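Local coordinates for UDP-N-acetylmuramate--L-alanine ligase (Thermotoga maritima, PDB 1J6U), which catalyses the ATP-dependent joining of L-alanine to UDP-N-acetylmuramate, a step in building the peptidoglycan cell wall, at residues V259-G263 against K264-E268; P274-H277 against N278-A282; G293-L296 against A297-L300. All blocks are in the same frame, centred on the assembly; numbering follows the deposited sequence.

Interaction 1 (V259-G263 against K264-E268)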
loop_
_atom_site.group_PDB
_atom_site.type_symbol
_atom_site.label_atom_id
_atom_site.label_comp_id
_atom_site.label_asym_id
_atom_site.label_seq_id
_atom_site.Cartn_x
_atom_site.Cartn_y
_atom_site.Cartn_z
ATOM N N VAL A 259 -3.261 2.207 24.953
ATOM C CA VAL A 259 -3.964 1.009 24.529
ATOM C C VAL A 259 -4.411 0.151 25.700
ATOM O O VAL A 259 -3.632 -0.094 26.614
ATOM C CB VAL A 259 -3.066 0.193 23.615
ATOM C CG1 VAL A 259 -3.701 -1.107 23.281
ATOM C CG2 VAL A 259 -2.811 0.966 22.367
ATOM N N GLU A 260 -5.675 -0.278 25.673
ATOM C CA GLU A 260 -6.223 -1.152 26.709
ATOM C C GLU A 260 -6.327 -2.528 26.135
ATOM O O GLU A 260 -6.544 -2.695 24.923
ATOM C CB GLU A 260 -7.626 -0.746 27.143
ATOM C CG GLU A 260 -7.668 0.568 27.843
ATOM C CD GLU A 260 -9.075 1.146 27.930
ATOM O OE1 GLU A 260 -9.816 1.121 26.914
ATOM O OE2 GLU A 260 -9.434 1.642 29.020
ATOM N N LYS A 261 -6.121 -3.514 27.005
ATOM C CA LYS A 261 -6.257 -4.921 26.637
ATOM C C LYS A 261 -7.400 -5.435 27.534
ATOM O O LYS A 261 -7.381 -5.281 28.763
ATOM C CB LYS A 261 -4.958 -5.661 26.895
ATOM C CG LYS A 261 -4.954 -7.120 26.476
ATOM C CD LYS A 261 -3.653 -7.728 26.946
ATOM C CE LYS A 261 -3.553 -9.089 26.408
ATOM N NZ LYS A 261 -2.202 -9.675 26.677
ATOM N N ASN A 262 -8.424 -5.983 26.895
ATOM C CA ASN A 262 -9.586 -6.452 27.595
ATOM C C ASN A 262 -10.019 -5.457 28.650
ATOM O O ASN A 262 -10.374 -5.817 29.775
ATOM C CB ASN A 262 -9.306 -7.816 28.202
ATOM C CG ASN A 262 -9.426 -8.895 27.178
ATOM O OD1 ASN A 262 -10.454 -8.998 26.516
ATOM N ND2 ASN A 262 -8.380 -9.698 27.014
ATOM N N GLY A 263 -9.939 -4.188 28.290
ATOM C CA GLY A 263 -10.399 -3.140 29.174
ATOM C C GLY A 263 -9.459 -2.577 30.190
ATOM O O GLY A 263 -9.860 -1.752 31.007
ATOM N N LYS A 264 -8.209 -3.003 30.158
ATOM C CA LYS A 264 -7.279 -2.472 31.134
ATOM C C LYS A 264 -6.118 -1.783 30.448
ATOM O O LYS A 264 -5.565 -2.294 29.472
ATOM C CB LYS A 264 -6.794 -3.598 32.074
ATOM C CG LYS A 264 -7.929 -4.176 32.930
ATOM C CD LYS A 264 -7.415 -4.824 34.216
ATOM C CE LYS A 264 -8.550 -5.081 35.208
ATOM N NZ LYS A 264 -9.188 -3.839 35.759
ATOM N N ARG A 265 -5.777 -0.607 30.953
ATOM C CA ARG A 265 -4.686 0.167 30.403
ATOM C C ARG A 265 -3.560 -0.846 30.307
ATOM O O ARG A 265 -3.193 -1.485 31.290
ATOM C CB ARG A 265 -4.335 1.301 31.346
ATOM C CG ARG A 265 -3.431 2.327 30.763
ATOM C CD ARG A 265 -4.135 3.671 30.641
ATOM N NE ARG A 265 -4.461 4.255 31.934
ATOM C CZ ARG A 265 -5.007 5.454 32.085
ATOM N NH1 ARG A 265 -5.276 6.187 31.023
ATOM N NH2 ARG A 265 -5.306 5.912 33.292
ATOM N N TYR A 266 -3.007 -0.975 29.110
ATOM C CA TYR A 266 -1.993 -1.973 28.855
ATOM C C TYR A 266 -0.670 -1.422 28.367
ATOM O O TYR A 266 0.388 -1.920 28.728
ATOM C CB TYR A 266 -2.550 -2.963 27.828
ATOM C CG TYR A 266 -1.647 -4.119 27.592
ATOM C CD1 TYR A 266 -1.365 -4.552 26.298
ATOM C CD2 TYR A 266 -1.104 -4.827 28.668
ATOM C CE1 TYR A 266 -0.576 -5.672 26.066
ATOM C CE2 TYR A 266 -0.300 -5.953 28.452
ATOM C CZ TYR A 266 -0.043 -6.368 27.151
ATOM O OH TYR A 266 0.753 -7.459 26.946
ATOM N N LEU A 267 -0.722 -0.406 27.515
ATOM C CA LEU A 267 0.501 0.197 26.991
ATOM C C LEU A 267 0.249 1.491 26.237
ATOM O O LEU A 267 -0.879 1.840 25.844
ATOM C CB LEU A 267 1.257 -0.784 26.066
ATOM C CG LEU A 267 0.515 -1.296 24.817
ATOM C CD1 LEU A 267 0.537 -0.239 23.715
ATOM C CD2 LEU A 267 1.192 -2.566 24.328
ATOM N N GLU A 268 1.333 2.208 26.039
ATOM C CA GLU A 268 1.240 3.426 25.300
ATOM C C GLU A 268 1.931 3.192 23.966
ATOM O O GLU A 268 3.104 2.812 23.911
ATOM C CB GLU A 268 1.915 4.577 26.033
ATOM C CG GLU A 268 1.755 5.859 25.277
ATOM C CD GLU A 268 2.403 7.019 25.961
ATOM O OE1 GLU A 268 3.648 7.006 26.093
ATOM O OE2 GLU A 268 1.660 7.940 26.360
#

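Interaction 2 (P274-H277 against N278-A282)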
loop_
_atom_site.group_PDB
_atom_site.type_symbol
_atom_site.label_atom_id
_atom_site.label_comp_id
_atom_site.label_asym_id
_atom_site.label_seq_id
_atom_site.Cartn_x
_atom_site.Cartn_y
_atom_site.Cartn_z
ATOM N N PRO A 274 1.883 9.436 11.021
ATOM C CA PRO A 274 0.622 10.000 11.531
ATOM C C PRO A 274 -0.648 9.367 11.009
ATOM O O PRO A 274 -0.606 8.441 10.231
ATOM C CB PRO A 274 0.716 11.469 11.111
ATOM C CG PRO A 274 1.280 11.336 9.722
ATOM C CD PRO A 274 2.396 10.238 9.894
ATOM N N GLY A 275 -1.775 9.917 11.443
ATOM C CA GLY A 275 -3.071 9.429 11.039
ATOM C C GLY A 275 -3.678 8.428 12.017
ATOM O O GLY A 275 -3.033 7.491 12.532
ATOM N N PHE A 276 -4.948 8.649 12.286
ATOM C CA PHE A 276 -5.711 7.790 13.150
ATOM C C PHE A 276 -5.660 6.340 12.649
ATOM O O PHE A 276 -5.436 5.397 13.412
ATOM C CB PHE A 276 -7.155 8.246 13.158
ATOM C CG PHE A 276 -7.996 7.475 14.086
ATOM C CD1 PHE A 276 -7.907 7.694 15.458
ATOM C CD2 PHE A 276 -8.834 6.471 13.609
ATOM C CE1 PHE A 276 -8.635 6.924 16.343
ATOM C CE2 PHE A 276 -9.567 5.690 14.491
ATOM C CZ PHE A 276 -9.466 5.917 15.860
ATOM N N HIS A 277 -5.848 6.162 11.353
ATOM C CA HIS A 277 -5.841 4.823 10.813
ATOM C C HIS A 277 -4.534 4.096 10.995
ATOM O O HIS A 277 -4.509 2.865 11.095
ATOM C CB HIS A 277 -6.320 4.830 9.350
ATOM C CG HIS A 277 -7.765 5.229 9.217
ATOM N ND1 HIS A 277 -8.537 4.909 8.125
ATOM C CD2 HIS A 277 -8.588 5.882 10.076
ATOM C CE1 HIS A 277 -9.773 5.339 8.319
ATOM N NE2 HIS A 277 -9.831 5.933 9.495
ATOM N N ASN A 278 -3.436 4.826 11.073
ATOM C CA ASN A 278 -2.191 4.134 11.313
ATOM C C ASN A 278 -2.155 3.575 12.755
ATOM O O ASN A 278 -1.441 2.605 13.029
ATOM C CB ASN A 278 -1.005 5.057 11.061
ATOM C CG ASN A 278 -0.576 5.044 9.619
ATOM O OD1 ASN A 278 -0.627 4.020 8.949
ATOM N ND2 ASN A 278 -0.136 6.185 9.135
ATOM N N VAL A 279 -2.908 4.199 13.666
ATOM C CA VAL A 279 -2.979 3.718 15.034
ATOM C C VAL A 279 -3.712 2.376 14.982
ATOM O O VAL A 279 -3.279 1.413 15.577
ATOM C CB VAL A 279 -3.737 4.699 15.924
ATOM C CG1 VAL A 279 -3.934 4.088 17.282
ATOM C CG2 VAL A 279 -2.921 5.992 16.076
ATOM N N LEU A 280 -4.813 2.315 14.245
ATOM C CA LEU A 280 -5.547 1.076 14.092
ATOM C C LEU A 280 -4.665 -0.002 13.463
ATOM O O LEU A 280 -4.698 -1.141 13.883
ATOM C CB LEU A 280 -6.818 1.318 13.267
ATOM C CG LEU A 280 -8.134 1.453 14.054
ATOM C CD1 LEU A 280 -7.921 2.000 15.447
ATOM C CD2 LEU A 280 -9.060 2.345 13.279
ATOM N N ASN A 281 -3.856 0.365 12.480
ATOM C CA ASN A 281 -2.960 -0.588 11.844
ATOM C C ASN A 281 -1.899 -1.059 12.848
ATOM O O ASN A 281 -1.465 -2.200 12.805
ATOM C CB ASN A 281 -2.217 0.038 10.624
ATOM C CG ASN A 281 -3.153 0.451 9.489
ATOM O OD1 ASN A 281 -4.228 -0.134 9.282
ATOM N ND2 ASN A 281 -2.728 1.455 8.729
ATOM N N ALA A 282 -1.413 -0.141 13.672
ATOM C CA ALA A 282 -0.421 -0.482 14.667
ATOM C C ALA A 282 -1.101 -1.384 15.738
ATOM O O ALA A 282 -0.496 -2.356 16.176
ATOM C CB ALA A 282 0.118 0.758 15.285
#

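Interaction 3 (G293-L296 against A297-L300)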
loop_
_atom_site.group_PDB
_atom_site.type_symbol
_atom_site.label_atom_id
_atom_site.label_comp_id
_atom_site.label_asym_id
_atom_site.label_seq_id
_atom_site.Cartn_x
_atom_site.Cartn_y
_atom_site.Cartn_z
ATOM N N GLY A 293 2.734 -13.895 22.174
ATOM C CA GLY A 293 3.654 -13.822 23.293
ATOM C C GLY A 293 4.985 -13.115 23.162
ATOM O O GLY A 293 5.941 -13.395 23.920
ATOM N N TYR A 294 5.067 -12.188 22.225
ATOM C CA TYR A 294 6.297 -11.422 22.035
ATOM C C TYR A 294 6.464 -10.379 23.123
ATOM O O TYR A 294 5.495 -9.786 23.581
ATOM C CB TYR A 294 6.276 -10.672 20.694
ATOM C CG TYR A 294 6.638 -11.499 19.499
ATOM C CD1 TYR A 294 5.777 -12.481 19.010
ATOM C CD2 TYR A 294 7.869 -11.323 18.876
ATOM C CE1 TYR A 294 6.145 -13.280 17.923
ATOM C CE2 TYR A 294 8.251 -12.097 17.796
ATOM C CZ TYR A 294 7.396 -13.077 17.318
ATOM O OH TYR A 294 7.812 -13.831 16.236
ATOM N N ASP A 295 7.705 -10.149 23.533
ATOM C CA ASP A 295 7.978 -9.114 24.508
ATOM C C ASP A 295 7.641 -7.852 23.701
ATOM O O ASP A 295 8.257 -7.562 22.688
ATOM C CB ASP A 295 9.470 -9.136 24.910
ATOM C CG ASP A 295 9.869 -7.943 25.791
ATOM O OD1 ASP A 295 8.974 -7.184 26.213
ATOM O OD2 ASP A 295 11.080 -7.757 26.077
ATOM N N LEU A 296 6.654 -7.111 24.142
ATOM C CA LEU A 296 6.270 -5.917 23.444
ATOM C C LEU A 296 7.209 -4.733 23.550
ATOM O O LEU A 296 7.054 -3.780 22.795
ATOM C CB LEU A 296 4.883 -5.471 23.900
ATOM C CG LEU A 296 3.756 -6.456 23.649
ATOM C CD1 LEU A 296 2.460 -5.783 24.004
ATOM C CD2 LEU A 296 3.753 -6.901 22.180
ATOM N N ALA A 297 8.163 -4.737 24.470
ATOM C CA ALA A 297 9.052 -3.576 24.535
ATOM C C ALA A 297 9.750 -3.372 23.182
ATOM O O ALA A 297 9.740 -2.258 22.639
ATOM C CB ALA A 297 10.085 -3.720 25.654
ATOM N N PRO A 298 10.402 -4.420 22.628
ATOM C CA PRO A 298 11.029 -4.156 21.330
ATOM C C PRO A 298 10.017 -3.944 20.215
ATOM O O PRO A 298 10.309 -3.221 19.271
ATOM C CB PRO A 298 11.911 -5.388 21.089
ATOM C CG PRO A 298 11.324 -6.399 21.890
ATOM C CD PRO A 298 10.950 -5.663 23.173
ATOM N N VAL A 299 8.837 -4.554 20.331
ATOM C CA VAL A 299 7.819 -4.388 19.304
ATOM C C VAL A 299 7.384 -2.931 19.248
ATOM O O VAL A 299 7.196 -2.401 18.174
ATOM C CB VAL A 299 6.587 -5.286 19.569
ATOM C CG1 VAL A 299 5.411 -4.940 18.622
ATOM C CG2 VAL A 299 6.977 -6.713 19.346
ATOM N N LEU A 300 7.253 -2.284 20.402
ATOM C CA LEU A 300 6.841 -0.885 20.470
ATOM C C LEU A 300 7.938 0.094 20.061
ATOM O O LEU A 300 7.670 1.195 19.593
ATOM C CB LEU A 300 6.351 -0.539 21.874
ATOM C CG LEU A 300 4.993 -1.171 22.215
ATOM C CD1 LEU A 300 4.696 -1.056 23.709
ATOM C CD2 LEU A 300 3.920 -0.483 21.427
#

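Interaction 1 (V259-G263 against K264-E268)
K261 runs alongside Y266, both reaching off the strands of a tight hairpin in one direction. The lysine can be followed along its whole length. Its CB sits 3.7 Å from CG of Y266, at the root of the ring; with CG anti to the backbone N (chi1 -177°) and every later bond extended, the chain then runs along the tyrosine. CD lies over the middle of one ring face, 3.8 Å from the centroid, in a CH-pi contact. NZ ends 3.7 Å from Y266 OH, and both polar tips are taken up by D290, the ammonium in a salt bridge and the hydroxyl in a hydrogen bond. With an alanine at this tyrosine position, the lysine chain would probably lose its flat support and D290 its hydrogen bond to the hydroxyl.

The two strands are joined by a type I' turn, K261 to K264, closed by K261 N to K264 O and K264 N to K261 O, each 2.8 Å. Further along, V259 O accepts from both Y266 N (2.7 Å) and L267 N (3.1 Å), the signature of a classic beta bulge. L267 CD1 there packs against V259 CB at 3.6 Å. The chemistry is thus layered: main-chain bonds set the hairpin, and an aliphatic chain laid on an aromatic face brings two polar ends to one aspartate.

Interaction 2 (P274-H277 against N278-A282)
F276 and L280, one turn apart on the same helix, cross obliquely, so that ring atom CE2 comes 3.6 Å from L280 CD2. The phenylalanine leaves the backbone heading away from the following turn, but its CG is anti to the backbone N (chi1 -176°), and the far side of the ring is carried back to the leucine methyls. H277 CD2 lies at the edge of the same ring, in its plane, while V238 touches both F276 and L280 from a loop.

V279 is turned differently. Its CB stands 3.1 Å from F276 O, and its side chain meets L269 and L271 of strand 264-271. That carbonyl oxygen takes two main-chain donors: L280 N, in the carbonyl plane at 3.3 Å, and V279 N, well above that plane at 2.8 Å.

The asparagines look toward helix 125-138. N278 directs its amide back to the chain before the helix, where ND2 would donate to P274 O, although the place of ND2 is less sure. N281 ND2 makes a weak bond of 3.3 Å to N278 OD1, and both side chains touch T127, a predicted ATP-binding residue. The main chain of N281 is tied in by N281 N to H277 O at 2.9 Å. The arrangement is that of the first turn of a helix in the Mur ligase middle domain, with F276 packed on L280 and an asparagine pair beside the probable nucleotide loop.

Interaction 3 (G293-L296 against A297-L300)
L300 N donates to L296 O at 2.8 Å, an i to i+4 bond in the opening turns of helix 296-305. The same oxygen is flanked by the leucine that supplies the donor, with L300 CB and CG each 3.4 Å away, so the carbonyl lies against aliphatic carbon as well as the N-H. L296 has CG beside its backbone N (chi1 -61°), and its CD2 comes across to V299 CB, 4.2 Å away.

The start of this turn is capped by D295. Its CG is anti to the backbone N (chi1 172°), a torsion that folds the carboxylate back over the helix end, and OD1 accepts from A297 N at 3.1 Å. The bond is nearly straight (166° at the hydrogen), yet the donor comes from well above the carboxylate plane. This is an N-cap, and a negative group there would be expected to suit the positive end of the helix dipole. P298 follows in the first turn, where a residue without an N-H costs no main-chain helical bond; its side chain crosses that of the aspartate at about a right angle, CD 3.6 Å from D295 OD2.

On the other side of the cap residue in sequence, Y294 CB reaches V299 CG2 at 4.2 Å, a pairing of the residue before the cap with one in the first turn that fits a hydrophobic staple. G293, at positive phi, completes the Schellman motif that ends helix 276-291. The Y294 ring packs edge-to-face with F289, and its OH is hydrogen-bonded to K141.

In the fold
The three contacts follow one another along the chain, from hairpin to helix to helix. Interactions 1 and 3 are surface contacts and touch: L296 CD1 lies 3.5 Å from L267 CD2 and also packs on Y266, laying the start of helix 296-305 against strand 264-271. Interaction 2 is partly buried, nearer the centre of the chain, and touches neither, though its helix 276-291 covers the same strand through V279. The later part of that helix serves interaction 1 through D290. Chemistry follows place: strand pairing and a lysine-tyrosine CH-pi contact at the hairpin tip, asparagine side chains touching T127 of the predicted ATP site, and a carboxylate cap at the peripheral helix start.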